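5' nucleotidase family protein (Staphylococcus aureus subsp. aureus, PDB 4Q7F) belongs to the 5'-nucleotidase family, pairing a calcineurin-like phosphoesterase domain that holds manganese and magnesium ions with a C-terminal 5'-nucleotidase domain. Local coordinates at residues 31-36 against 308-313; 48-53 against 298-303; 96-101 against 125-130; 260-265 against 289-294. All coordinates share one frame; numbering follows the deposited sequence.

Interactions 1, 2 and 3 meet round one cluster of helices: I32, F33 and L309 of interaction 1 pack on F96 of interaction 3, M100 of interaction 3 lies on L48, L49 and N52 of interaction 2, and the backbones of Y31 and I32 probably bond to L48 and L49. Interaction 4 reaches this cluster through V294, which rests on L50 and A51. Interactions 1 and 4 are buried, interaction 3 partly so, and interaction 2 lies at the surface. Chemistry follows place: aliphatic and sulfur contact between two sheets in 4, a phenylalanine against an arginine in 1, mixed aromatic and aliphatic contact in 2, and direct hydrogen bonds across the segments in 3.

Interaction 1. Residues 31-36 against 308-313; sequences YIFPTD and HLRKQL
F33 and R310 mark the nearest approach of the two backbones, with their CA atoms 7.4 Å apart, where the irregular loop 31-36 passes helix 308-313. P34 is the centre of an inverse gamma turn, in which T35 N makes a weak 2.9 Å bond to F33 O, and from the two ends of this turn F33 and T35 both direct their side chains at the helix. The aromatic ring of F33 lies along the aliphatic part of R310, the two side chains running in opposite directions. R310 CB stands over one face, 3.9 Å from the F33 ring centroid and 18° off its normal, a CH-pi contact displaced toward the rim; R310 CD follows at 3.8 Å from F33 CG. L309 meets the ring at its edge, its CG 4.2 Å from F33 CZ, and L313 CD2 arrives obliquely. R310 leaves the helix with CG opposite its backbone N (chi1 165°) and bends at chi2 (86°), which carries the guanidinium beyond the ring to T35. There T35 CG2 sits over the centre of one guanidinium face, 3.7 Å from R310 CZ. The polar rim is held from elsewhere: NE by a salt bridge to E314, NH2 by the carbonyls of R40 and Q42. T35 OG1, which also bonds to F37 N, lies 2.6 Å from a water that reaches R310 NH2 only weakly. With L313 also on helix 78-85 and L309 on F96 of helix 91-99, the loop, following strand 19-25 and the manganese ligands D27 and H29, packs on helix 304-317 at the helical side of the calcineurin-like phosphoesterase fold.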
loop_
_atom_site.group_PDB
_atom_site.type_symbol
_atom_site.label_atom_id
_atom_site.label_comp_id
_atom_site.label_asym_id
_atom_site.label_seq_id
_atom_site.Cartn_x
_atom_site.Cartn_y
_atom_site.Cartn_z
ATOM N N TYR A 31 5.097 4.531 9.934
ATOM C CA TYR A 31 4.371 5.053 11.084
ATOM C C TYR A 31 5.110 4.548 12.333
ATOM O O TYR A 31 4.846 3.466 12.848
ATOM C CB TYR A 31 2.922 4.623 11.083
ATOM C CG TYR A 31 2.143 5.341 10.010
ATOM C CD1 TYR A 31 2.099 4.858 8.720
ATOM C CD2 TYR A 31 1.519 6.549 10.279
ATOM C CE1 TYR A 31 1.407 5.535 7.717
ATOM C CE2 TYR A 31 0.830 7.239 9.285
ATOM C CZ TYR A 31 0.790 6.722 8.009
ATOM O OH TYR A 31 0.126 7.396 7.019
ATOM N N ILE A 32 6.057 5.354 12.774
ATOM C CA ILE A 32 6.920 5.050 13.903
ATOM C C ILE A 32 6.339 5.675 15.177
ATOM O O ILE A 32 6.214 5.017 16.208
ATOM C CB ILE A 32 8.316 5.654 13.658
ATOM C CG1 ILE A 32 8.921 5.119 12.356
ATOM C CG2 ILE A 32 9.234 5.395 14.863
ATOM C CD1 ILE A 32 9.084 3.628 12.294
ATOM N N PHE A 33 6.008 6.959 15.096
ATOM C CA PHE A 33 5.429 7.680 16.211
ATOM C C PHE A 33 3.990 7.269 16.422
ATOM O O PHE A 33 3.404 6.676 15.541
ATOM C CB PHE A 33 5.549 9.163 15.984
ATOM C CG PHE A 33 6.973 9.620 15.885
ATOM C CD1 PHE A 33 7.759 9.684 17.008
ATOM C CD2 PHE A 33 7.528 9.922 14.676
ATOM C CE1 PHE A 33 9.072 10.068 16.925
ATOM C CE2 PHE A 33 8.850 10.324 14.584
ATOM C CZ PHE A 33 9.620 10.382 15.715
ATOM N N PRO A 34 3.423 7.552 17.616
ATOM C CA PRO A 34 2.026 7.169 17.879
ATOM C C PRO A 34 1.059 8.209 17.350
ATOM O O PRO A 34 0.386 8.902 18.144
ATOM C CB PRO A 34 1.988 7.078 19.398
ATOM C CG PRO A 34 3.013 8.075 19.837
ATOM C CD PRO A 34 4.124 7.921 18.861
ATOM N N THR A 35 1.022 8.335 16.017
ATOM C CA THR A 35 0.169 9.313 15.337
ATOM C C THR A 35 -0.029 8.991 13.866
ATOM O O THR A 35 0.849 8.402 13.231
ATOM C CB THR A 35 0.779 10.728 15.427
ATOM O OG1 THR A 35 -0.054 11.671 14.742
ATOM C CG2 THR A 35 2.183 10.756 14.816
ATOM N N ASP A 36 -1.178 9.411 13.320
ATOM C CA ASP A 36 -1.469 9.270 11.894
ATOM C C ASP A 36 -1.283 10.647 11.203
ATOM O O ASP A 36 -1.576 10.810 10.021
ATOM C CB ASP A 36 -2.879 8.709 11.654
ATOM C CG ASP A 36 -3.980 9.590 12.191
ATOM O OD1 ASP A 36 -3.754 10.767 12.549
ATOM O OD2 ASP A 36 -5.117 9.092 12.245
ATOM N N HIS A 308 12.478 15.016 19.735
ATOM C CA HIS A 308 13.026 16.124 18.978
ATOM C C HIS A 308 12.778 15.915 17.473
ATOM O O HIS A 308 12.359 16.832 16.787
ATOM C CB HIS A 308 14.502 16.305 19.275
ATOM C CG HIS A 308 15.127 17.412 18.502
ATOM N ND1 HIS A 308 14.674 18.712 18.581
ATOM C CD2 HIS A 308 16.174 17.426 17.644
ATOM C CE1 HIS A 308 15.414 19.481 17.798
ATOM N NE2 HIS A 308 16.334 18.726 17.222
ATOM N N LEU A 309 12.987 14.687 16.990
ATOM C CA LEU A 309 12.726 14.356 15.588
ATOM C C LEU A 309 11.245 14.550 15.257
ATOM O O LEU A 309 10.916 15.137 14.230
ATOM C CB LEU A 309 13.185 12.930 15.279
ATOM C CG LEU A 309 12.885 12.347 13.890
ATOM C CD1 LEU A 309 13.396 13.246 12.777
ATOM C CD2 LEU A 309 13.476 10.952 13.762
ATOM N N ARG A 310 10.349 14.031 16.103
ATOM C CA ARG A 310 8.903 14.230 15.922
ATOM C C ARG A 310 8.604 15.735 15.780
ATOM O O ARG A 310 7.833 16.134 14.928
ATOM C CB ARG A 310 8.140 13.638 17.121
ATOM C CG ARG A 310 6.667 14.033 17.311
ATOM C CD ARG A 310 5.710 13.180 16.534
ATOM N NE ARG A 310 4.322 13.648 16.591
ATOM C CZ ARG A 310 3.340 13.154 17.356
ATOM N NH1 ARG A 310 3.542 12.147 18.188
ATOM N NH2 ARG A 310 2.114 13.678 17.261
ATOM N N LYS A 311 9.205 16.559 16.625
ATOM C CA LYS A 311 8.973 18.021 16.568
ATOM C C LYS A 311 9.405 18.623 15.236
ATOM O O LYS A 311 8.683 19.443 14.662
ATOM C CB LYS A 311 9.698 18.757 17.707
ATOM C CG LYS A 311 9.463 20.265 17.713
ATOM C CD LYS A 311 10.344 20.945 18.746
ATOM C CE LYS A 311 10.027 22.432 18.873
ATOM N NZ LYS A 311 10.196 23.205 17.614
ATOM N N GLN A 312 10.603 18.253 14.775
ATOM C CA GLN A 312 11.109 18.717 13.479
ATOM C C GLN A 312 10.125 18.311 12.391
ATOM O O GLN A 312 9.802 19.095 11.498
ATOM C CB GLN A 312 12.469 18.105 13.187
ATOM C CG GLN A 312 13.605 18.710 14.010
ATOM C CD GLN A 312 14.895 17.937 13.850
ATOM O OE1 GLN A 312 14.890 16.702 13.769
ATOM N NE2 GLN A 312 16.015 18.650 13.844
ATOM N N LEU A 313 9.645 17.084 12.490
ATOM C CA LEU A 313 8.700 16.560 11.534
ATOM C C LEU A 313 7.412 17.378 11.560
ATOM O O LEU A 313 6.943 17.833 10.516
ATOM C CB LEU A 313 8.419 15.084 11.841
ATOM C CG LEU A 313 7.313 14.431 11.011
ATOM C CD1 LEU A 313 7.543 14.627 9.520
ATOM C CD2 LEU A 313 7.248 12.947 11.367
HETATM O O HOH W 1 0.836 14.051 14.261
#

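Interaction 2. Residues 48-53 against 298-303; sequences LLLANH and STFTID
T299 meets H53 where loop 298-303 begins to pack on the first turns of helix 48-59, at the outer surface of the calcineurin-like phosphoesterase fold. T299 OG1 lies at the edge of the H53 ring and in its plane, 3.1 Å from H53 NE2. The stronger polar partners are outside: Q57 for the hydroxyl, and for H53 the carboxylate of D297, whose OD2 pairs with H53 NE2 and whose OD1 accepts hydrogen bonds from the backbone N of T299 and F300. F300 comes next and is wedged among three helix residues. Its CB rests over a face of the H53 imidazole, 3.9 Å from the H53 ring centroid and offset toward the rim. With CG opposite the backbone N (chi1 176°), the phenyl ring is thrown onto the helix, its plane turned obliquely, at 54°, to the imidazole. L50 CD1 sits over the centre of the F300 ring, 3.6 Å from the centroid and 11° off the normal, a nearly vertical CH-pi contact. L49 CB meets the same ring in its plane, at the CZ edge. Before D303 N-caps helix 304-317, I302 CG2 lies 4.3 Å from L49 CD1.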
loop_
_atom_site.group_PDB
_atom_site.type_symbol
_atom_site.label_atom_id
_atom_site.label_comp_id
_atom_site.label_asym_id
_atom_site.label_seq_id
_atom_site.Cartn_x
_atom_site.Cartn_y
_atom_site.Cartn_z
ATOM N N LEU A 48 5.289 1.944 15.380
ATOM C CA LEU A 48 6.307 0.970 15.691
ATOM C C LEU A 48 6.908 1.123 17.092
ATOM O O LEU A 48 7.235 0.132 17.752
ATOM C CB LEU A 48 7.409 1.038 14.619
ATOM C CG LEU A 48 8.460 -0.057 14.693
ATOM C CD1 LEU A 48 7.826 -1.388 14.354
ATOM C CD2 LEU A 48 9.643 0.224 13.783
ATOM N N LEU A 49 7.063 2.347 17.554
ATOM C CA LEU A 49 7.604 2.537 18.897
ATOM C C LEU A 49 6.741 1.775 19.910
ATOM O O LEU A 49 7.239 0.962 20.672
ATOM C CB LEU A 49 7.670 4.007 19.252
ATOM C CG LEU A 49 8.806 4.754 18.559
ATOM C CD1 LEU A 49 8.689 6.230 18.899
ATOM C CD2 LEU A 49 10.169 4.205 18.990
ATOM N N LEU A 50 5.435 1.997 19.856
ATOM C CA LEU A 50 4.525 1.390 20.794
ATOM C C LEU A 50 4.331 -0.094 20.515
ATOM O O LEU A 50 4.324 -0.904 21.443
ATOM C CB LEU A 50 3.201 2.151 20.803
ATOM C CG LEU A 50 2.182 1.814 21.853
ATOM C CD1 LEU A 50 2.777 2.019 23.240
ATOM C CD2 LEU A 50 0.972 2.713 21.638
ATOM N N ALA A 51 4.220 -0.467 19.242
ATOM C CA ALA A 51 4.076 -1.882 18.915
ATOM C C ALA A 51 5.294 -2.657 19.405
ATOM O O ALA A 51 5.162 -3.740 19.941
ATOM C CB ALA A 51 3.895 -2.074 17.432
ATOM N N ASN A 52 6.483 -2.079 19.255
ATOM C CA ASN A 52 7.691 -2.752 19.693
ATOM C C ASN A 52 7.730 -2.863 21.220
ATOM O O ASN A 52 8.210 -3.862 21.762
ATOM C CB ASN A 52 8.950 -2.043 19.175
ATOM C CG ASN A 52 10.209 -2.794 19.503
ATOM O OD1 ASN A 52 10.444 -3.902 18.995
ATOM N ND2 ASN A 52 11.064 -2.177 20.285
ATOM N N HIS A 53 7.294 -1.808 21.911
ATOM C CA HIS A 53 7.190 -1.817 23.364
ATOM C C HIS A 53 6.286 -2.998 23.812
ATOM O O HIS A 53 6.583 -3.686 24.777
ATOM C CB HIS A 53 6.640 -0.471 23.833
ATOM C CG HIS A 53 6.363 -0.384 25.292
ATOM N ND1 HIS A 53 7.362 -0.321 26.239
ATOM C CD2 HIS A 53 5.193 -0.279 25.969
ATOM C CE1 HIS A 53 6.824 -0.200 27.432
ATOM N NE2 HIS A 53 5.509 -0.167 27.296
ATOM N N SER A 298 1.508 2.789 31.112
ATOM C CA SER A 298 2.234 3.782 31.874
ATOM C C SER A 298 3.745 3.633 31.867
ATOM O O SER A 298 4.427 4.496 32.405
ATOM C CB SER A 298 1.688 3.827 33.291
ATOM O OG SER A 298 0.290 4.097 33.247
ATOM N N THR A 299 4.280 2.576 31.254
ATOM C CA THR A 299 5.745 2.410 31.217
ATOM C C THR A 299 6.355 2.862 29.911
ATOM O O THR A 299 7.560 2.989 29.811
ATOM C CB THR A 299 6.188 0.957 31.425
ATOM O OG1 THR A 299 5.702 0.154 30.353
ATOM C CG2 THR A 299 5.695 0.420 32.749
ATOM N N PHE A 300 5.521 3.079 28.901
ATOM C CA PHE A 300 5.994 3.492 27.610
ATOM C C PHE A 300 6.494 4.924 27.633
ATOM O O PHE A 300 5.794 5.823 28.065
ATOM C CB PHE A 300 4.856 3.373 26.588
ATOM C CG PHE A 300 5.206 3.880 25.222
ATOM C CD1 PHE A 300 6.153 3.211 24.440
ATOM C CD2 PHE A 300 4.540 4.981 24.678
ATOM C CE1 PHE A 300 6.456 3.655 23.168
ATOM C CE2 PHE A 300 4.837 5.425 23.405
ATOM C CZ PHE A 300 5.804 4.763 22.648
ATOM N N THR A 301 7.711 5.122 27.169
ATOM C CA THR A 301 8.266 6.458 27.058
ATOM C C THR A 301 8.987 6.606 25.734
ATOM O O THR A 301 9.445 5.631 25.151
ATOM C CB THR A 301 9.267 6.752 28.170
ATOM O OG1 THR A 301 10.265 5.739 28.151
ATOM C CG2 THR A 301 8.589 6.767 29.517
ATOM N N ILE A 302 9.067 7.839 25.258
ATOM C CA ILE A 302 9.743 8.143 24.028
ATOM C C ILE A 302 10.919 9.004 24.451
ATOM O O ILE A 302 10.727 10.023 25.100
ATOM C CB ILE A 302 8.799 8.866 23.053
ATOM C CG1 ILE A 302 7.605 7.946 22.732
ATOM C CG2 ILE A 302 9.546 9.257 21.784
ATOM C CD1 ILE A 302 6.544 8.563 21.829
ATOM N N ASP A 303 12.130 8.593 24.113
ATOM C CA ASP A 303 13.303 9.360 24.561
ATOM C C ASP A 303 13.395 10.739 23.887
ATOM O O ASP A 303 12.755 10.989 22.867
ATOM C CB ASP A 303 14.596 8.542 24.462
ATOM C CG ASP A 303 14.956 8.174 23.055
ATOM O OD1 ASP A 303 14.675 8.968 22.139
ATOM O OD2 ASP A 303 15.557 7.093 22.870
#

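Interaction 3. Residues 96-101 against 125-130; sequences FYNRMA and RLNYPV
N98 and N127 form the tight part of this contact, with CA atoms 5.8 Å apart and side-chain amides sliding past each other in opposite directions, stacked with their planes 26° apart. The N98 amide reads the backbone on both sides of L126: N98 OD1 accepts N127 N at 2.8 Å, and N98 ND2 donates to R125 O at 3.0 Å in a nearly straight bond (166°), the acceptor lying in the amide plane of N98. N127 answers by sending its own ND2 to N98 O at 3.0 Å; its chi1 of 66° folds the amide back over the N98 side chain. The two asparagines thus tie helix 91-99 to the chain leaving helix 116-125. Toward the interior side-chain packing takes over: L126 CD2 lies 4.1 Å from Y97 CB, and Y128 OH approaches the Y97 ring obliquely, 3.3 Å from Y97 CD2. The solvent side is looser: N127 is exposed, and a water 2.7 Å from both Y97 O and N127 OD1 bridges there, though it cannot donate to every acceptor around it at once. R125 touches the contact through its backbone and turns its end away to a salt bridge with D121. Helix 91-99 lies beside the end of helix 116-125, L126 also packing on V94, while Y97 leans on L48 of helix 48-59 and bonds through OH to D69, at the end of strand 65-69.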
loop_
_atom_site.group_PDB
_atom_site.type_symbol
_atom_site.label_atom_id
_atom_site.label_comp_id
_atom_site.label_asym_id
_atom_site.label_seq_id
_atom_site.Cartn_x
_atom_site.Cartn_y
_atom_site.Cartn_z
ATOM N N PHE A 96 15.675 3.560 13.825
ATOM C CA PHE A 96 14.595 3.021 14.640
ATOM C C PHE A 96 14.600 1.503 14.566
ATOM O O PHE A 96 14.578 0.833 15.613
ATOM C CB PHE A 96 13.201 3.557 14.225
ATOM C CG PHE A 96 12.924 4.962 14.690
ATOM C CD1 PHE A 96 12.704 5.218 16.038
ATOM C CD2 PHE A 96 12.861 6.019 13.795
ATOM C CE1 PHE A 96 12.449 6.499 16.488
ATOM C CE2 PHE A 96 12.597 7.303 14.238
ATOM C CZ PHE A 96 12.393 7.549 15.577
ATOM N N TYR A 97 14.614 0.936 13.359
ATOM C CA TYR A 97 14.595 -0.524 13.250
ATOM C C TYR A 97 15.826 -1.155 13.891
ATOM O O TYR A 97 15.736 -2.171 14.585
ATOM C CB TYR A 97 14.441 -0.989 11.807
ATOM C CG TYR A 97 13.021 -0.989 11.317
ATOM C CD1 TYR A 97 12.438 0.142 10.784
ATOM C CD2 TYR A 97 12.250 -2.139 11.417
ATOM C CE1 TYR A 97 11.114 0.125 10.349
ATOM C CE2 TYR A 97 10.943 -2.159 11.003
ATOM C CZ TYR A 97 10.381 -1.033 10.468
ATOM O OH TYR A 97 9.069 -1.110 10.057
ATOM N N ASN A 98 16.977 -0.536 13.659
ATOM C CA ASN A 98 18.203 -1.047 14.168
ATOM C C ASN A 98 18.271 -1.123 15.689
ATOM O O ASN A 98 18.816 -2.101 16.207
ATOM C CB ASN A 98 19.417 -0.278 13.593
ATOM C CG ASN A 98 19.804 -0.752 12.200
ATOM O OD1 ASN A 98 19.250 -1.705 11.683
ATOM N ND2 ASN A 98 20.767 -0.086 11.597
ATOM N N ARG A 99 17.732 -0.120 16.401
ATOM C CA ARG A 99 17.729 -0.141 17.874
ATOM C C ARG A 99 16.913 -1.291 18.413
ATOM O O ARG A 99 17.226 -1.839 19.455
ATOM C CB ARG A 99 17.045 1.066 18.502
ATOM C CG ARG A 99 17.484 2.432 18.087
ATOM C CD ARG A 99 17.016 3.393 19.157
ATOM N NE ARG A 99 16.762 4.705 18.608
ATOM C CZ ARG A 99 15.564 5.263 18.566
ATOM N NH1 ARG A 99 15.435 6.461 18.024
ATOM N NH2 ARG A 99 14.518 4.642 19.097
HETATM N N MSE A 100 15.870 -1.655 17.683
HETATM C CA MSE A 100 14.920 -2.670 18.166
HETATM C C MSE A 100 15.375 -4.102 18.084
HETATM O O MSE A 100 14.674 -5.011 18.534
HETATM C CB MSE A 100 13.648 -2.474 17.337
HETATM C CG MSE A 100 13.042 -1.128 17.713
HETATM SE SE MSE A 100 11.441 -0.856 16.631
HETATM C CE MSE A 100 11.137 0.980 17.286
ATOM N N ALA A 101 16.514 -4.337 17.457
ATOM C CA ALA A 101 17.057 -5.694 17.334
ATOM C C ALA A 101 16.115 -6.738 16.742
ATOM O O ALA A 101 15.801 -7.737 17.381
ATOM C CB ALA A 101 17.631 -6.165 18.661
ATOM N N ARG A 125 22.196 -0.672 5.278
ATOM C CA ARG A 125 22.236 0.101 6.521
ATOM C C ARG A 125 21.546 -0.680 7.700
ATOM O O ARG A 125 21.857 -0.453 8.866
ATOM C CB ARG A 125 21.571 1.474 6.350
ATOM C CG ARG A 125 22.362 2.490 5.531
ATOM C CD ARG A 125 21.545 3.779 5.336
ATOM N NE ARG A 125 22.242 4.798 4.533
ATOM C CZ ARG A 125 23.170 5.642 4.993
ATOM N NH1 ARG A 125 23.565 5.607 6.260
ATOM N NH2 ARG A 125 23.726 6.525 4.170
ATOM N N LEU A 126 20.621 -1.580 7.374
ATOM C CA LEU A 126 19.932 -2.386 8.381
ATOM C C LEU A 126 20.866 -3.437 8.977
ATOM O O LEU A 126 21.729 -3.992 8.276
ATOM C CB LEU A 126 18.719 -3.092 7.795
ATOM C CG LEU A 126 17.566 -2.212 7.304
ATOM C CD1 LEU A 126 16.573 -2.988 6.449
ATOM C CD2 LEU A 126 16.835 -1.573 8.481
ATOM N N ASN A 127 20.656 -3.722 10.252
ATOM C CA ASN A 127 21.487 -4.697 10.993
ATOM C C ASN A 127 20.888 -6.123 11.086
ATOM O O ASN A 127 21.244 -6.888 11.946
ATOM C CB ASN A 127 21.861 -4.146 12.375
ATOM C CG ASN A 127 20.662 -3.973 13.289
ATOM O OD1 ASN A 127 19.602 -4.523 13.050
ATOM N ND2 ASN A 127 20.836 -3.199 14.353
ATOM N N TYR A 128 19.998 -6.461 10.157
ATOM C CA TYR A 128 19.436 -7.793 10.058
ATOM C C TYR A 128 19.132 -8.033 8.579
ATOM O O TYR A 128 18.984 -7.086 7.832
ATOM C CB TYR A 128 18.162 -7.932 10.893
ATOM C CG TYR A 128 17.104 -6.907 10.555
ATOM C CD1 TYR A 128 16.205 -7.111 9.511
ATOM C CD2 TYR A 128 17.020 -5.735 11.267
ATOM C CE1 TYR A 128 15.245 -6.172 9.200
ATOM C CE2 TYR A 128 16.072 -4.786 10.967
ATOM C CZ TYR A 128 15.186 -5.015 9.932
ATOM O OH TYR A 128 14.259 -4.066 9.663
ATOM N N PRO A 129 19.046 -9.303 8.160
ATOM C CA PRO A 129 18.789 -9.618 6.766
ATOM C C PRO A 129 17.353 -9.462 6.321
ATOM O O PRO A 129 16.426 -9.670 7.098
ATOM C CB PRO A 129 19.156 -11.100 6.665
ATOM C CG PRO A 129 18.940 -11.628 8.026
ATOM C CD PRO A 129 19.392 -10.508 8.935
ATOM N N VAL A 130 17.185 -9.105 5.055
ATOM C CA VAL A 130 15.859 -9.009 4.450
ATOM C C VAL A 130 15.785 -10.184 3.478
ATOM O O VAL A 130 16.623 -10.312 2.584
ATOM C CB VAL A 130 15.628 -7.647 3.784
ATOM C CG1 VAL A 130 14.338 -7.664 2.958
ATOM C CG2 VAL A 130 15.553 -6.562 4.850
HETATM O O HOH W 2 17.229 -4.437 14.413
#

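Interaction 4. Residues 260-265 against 289-294; sequences AVIQPG and CELLPV
The sulfur of C289 packs against the end of I262, C289 SG lying 3.5 Å from I262 CD1. SG stands opposite the backbone N of C289 (chi1 169°), which carries it across to the other strand, where it also comes within 3.4 Å of V261 O. At the start of both segments A260 and C289 face each other through their beta carbons, A260 CB to C289 CB being 3.8 Å. CG1 of I262 stands anti to the carbonyl carbon and the chain turns at chi2 (-77°), bringing CD1 between the sulfur and L291, close to E290 O and 4.3 Å from L291 CD2. The strands concerned, 260-264 and 289-293, run nearly parallel, 19° between their directions and 7.1 Å between their axes, yet no hydrogen bond joins them. They belong to two different sheets laid face to face, the central beta sandwich of the calcineurin-like phosphoesterase fold; 284-293 is an outermost strand of its sheet within the chain, and 259-264 lies between 242-244 and 251-256 in the other. A260 and I262 also rest on V274 of strand 270-278, the neighbour of 284-293. Alternation along 260-264 sends V261 and Q263 the other way. Q263 binds R250 N and T245 OG1 through its amide, and its side chain is about 9 Å from each metal ion. Nearer the end of strand 260-264, L291 lays a methyl along the backbone, L291 CD2 3.7 Å from Q263 O and 4.0 Å from P264 CA, and L291 also touches Q251 of strand 251-256.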
loop_
_atom_site.group_PDB
_atom_site.type_symbol
_atom_site.label_atom_id
_atom_site.label_comp_id
_atom_site.label_asym_id
_atom_site.label_seq_id
_atom_site.Cartn_x
_atom_site.Cartn_y
_atom_site.Cartn_z
ATOM N N ALA A 260 -0.392 -22.228 11.322
ATOM C CA ALA A 260 -0.752 -20.989 11.988
ATOM C C ALA A 260 -0.681 -19.891 10.919
ATOM O O ALA A 260 0.374 -19.696 10.289
ATOM C CB ALA A 260 0.198 -20.677 13.138
ATOM N N VAL A 261 -1.800 -19.189 10.708
ATOM C CA VAL A 261 -1.893 -18.122 9.698
ATOM C C VAL A 261 -2.067 -16.750 10.353
ATOM O O VAL A 261 -2.960 -16.552 11.193
ATOM C CB VAL A 261 -3.071 -18.365 8.749
ATOM C CG1 VAL A 261 -3.072 -17.329 7.635
ATOM C CG2 VAL A 261 -3.026 -19.788 8.204
ATOM N N ILE A 262 -1.214 -15.809 9.946
ATOM C CA ILE A 262 -1.200 -14.460 10.471
ATOM C C ILE A 262 -1.143 -13.346 9.423
ATOM O O ILE A 262 -0.403 -13.433 8.418
ATOM C CB ILE A 262 0.078 -14.240 11.306
ATOM C CG1 ILE A 262 0.033 -15.034 12.604
ATOM C CG2 ILE A 262 0.270 -12.755 11.615
ATOM C CD1 ILE A 262 -0.851 -14.437 13.685
ATOM N N GLN A 263 -1.925 -12.296 9.672
ATOM C CA GLN A 263 -1.853 -11.059 8.895
ATOM C C GLN A 263 -2.056 -10.001 9.978
ATOM O O GLN A 263 -3.126 -9.934 10.610
ATOM C CB GLN A 263 -2.862 -10.952 7.741
ATOM C CG GLN A 263 -2.405 -9.832 6.791
ATOM C CD GLN A 263 -3.103 -9.788 5.453
ATOM O OE1 GLN A 263 -3.554 -8.729 5.020
ATOM N NE2 GLN A 263 -3.167 -10.922 4.774
ATOM N N PRO A 264 -1.006 -9.209 10.254
ATOM C CA PRO A 264 -1.063 -8.279 11.345
ATOM C C PRO A 264 -1.411 -6.834 11.015
ATOM O O PRO A 264 -0.763 -5.911 11.520
ATOM C CB PRO A 264 0.338 -8.396 11.929
ATOM C CG PRO A 264 1.202 -8.679 10.759
ATOM C CD PRO A 264 0.349 -9.267 9.682
ATOM N N GLY A 265 -2.406 -6.620 10.168
ATOM C CA GLY A 265 -2.850 -5.275 9.880
ATOM C C GLY A 265 -1.800 -4.325 9.298
ATOM O O GLY A 265 -1.021 -4.684 8.392
ATOM N N CYS A 289 -1.750 -18.790 18.127
ATOM C CA CYS A 289 -1.616 -17.899 16.980
ATOM C C CYS A 289 -2.671 -16.789 17.115
ATOM O O CYS A 289 -3.877 -17.042 16.948
ATOM C CB CYS A 289 -1.819 -18.699 15.701
ATOM S SG CYS A 289 -1.999 -17.697 14.219
ATOM N N GLU A 290 -2.227 -15.562 17.399
ATOM C CA GLU A 290 -3.166 -14.482 17.649
ATOM C C GLU A 290 -2.577 -13.127 17.347
ATOM O O GLU A 290 -1.395 -13.018 17.016
ATOM C CB GLU A 290 -3.591 -14.541 19.115
ATOM C CG GLU A 290 -2.491 -14.213 20.114
ATOM C CD GLU A 290 -2.754 -14.789 21.499
ATOM O OE1 GLU A 290 -2.612 -16.024 21.677
ATOM O OE2 GLU A 290 -3.063 -13.999 22.421
ATOM N N LEU A 291 -3.417 -12.099 17.434
ATOM C CA LEU A 291 -2.972 -10.730 17.252
ATOM C C LEU A 291 -3.041 -10.109 18.603
ATOM O O LEU A 291 -4.028 -10.258 19.292
ATOM C CB LEU A 291 -3.878 -9.932 16.307
ATOM C CG LEU A 291 -4.022 -10.428 14.872
ATOM C CD1 LEU A 291 -4.930 -9.460 14.093
ATOM C CD2 LEU A 291 -2.675 -10.594 14.178
ATOM N N LEU A 292 -1.980 -9.427 18.996
ATOM C CA LEU A 292 -1.944 -8.745 20.251
ATOM C C LEU A 292 -2.311 -7.294 19.982
ATOM O O LEU A 292 -1.753 -6.693 19.065
ATOM C CB LEU A 292 -0.528 -8.771 20.799
ATOM C CG LEU A 292 0.127 -10.121 21.012
ATOM C CD1 LEU A 292 1.514 -9.894 21.596
ATOM C CD2 LEU A 292 -0.691 -11.007 21.942
ATOM N N PRO A 293 -3.252 -6.718 20.767
ATOM C CA PRO A 293 -3.574 -5.313 20.526
ATOM C C PRO A 293 -2.428 -4.393 20.935
ATOM O O PRO A 293 -1.719 -4.668 21.902
ATOM C CB PRO A 293 -4.819 -5.067 21.407
ATOM C CG PRO A 293 -4.820 -6.162 22.422
ATOM C CD PRO A 293 -4.105 -7.332 21.803
ATOM N N VAL A 294 -2.193 -3.337 20.169
ATOM C CA VAL A 294 -1.176 -2.375 20.569
ATOM C C VAL A 294 -1.879 -1.324 21.432
ATOM O O VAL A 294 -2.782 -0.636 20.964
ATOM C CB VAL A 294 -0.453 -1.753 19.381
ATOM C CG1 VAL A 294 0.418 -0.588 19.832
ATOM C CG2 VAL A 294 0.392 -2.817 18.680
#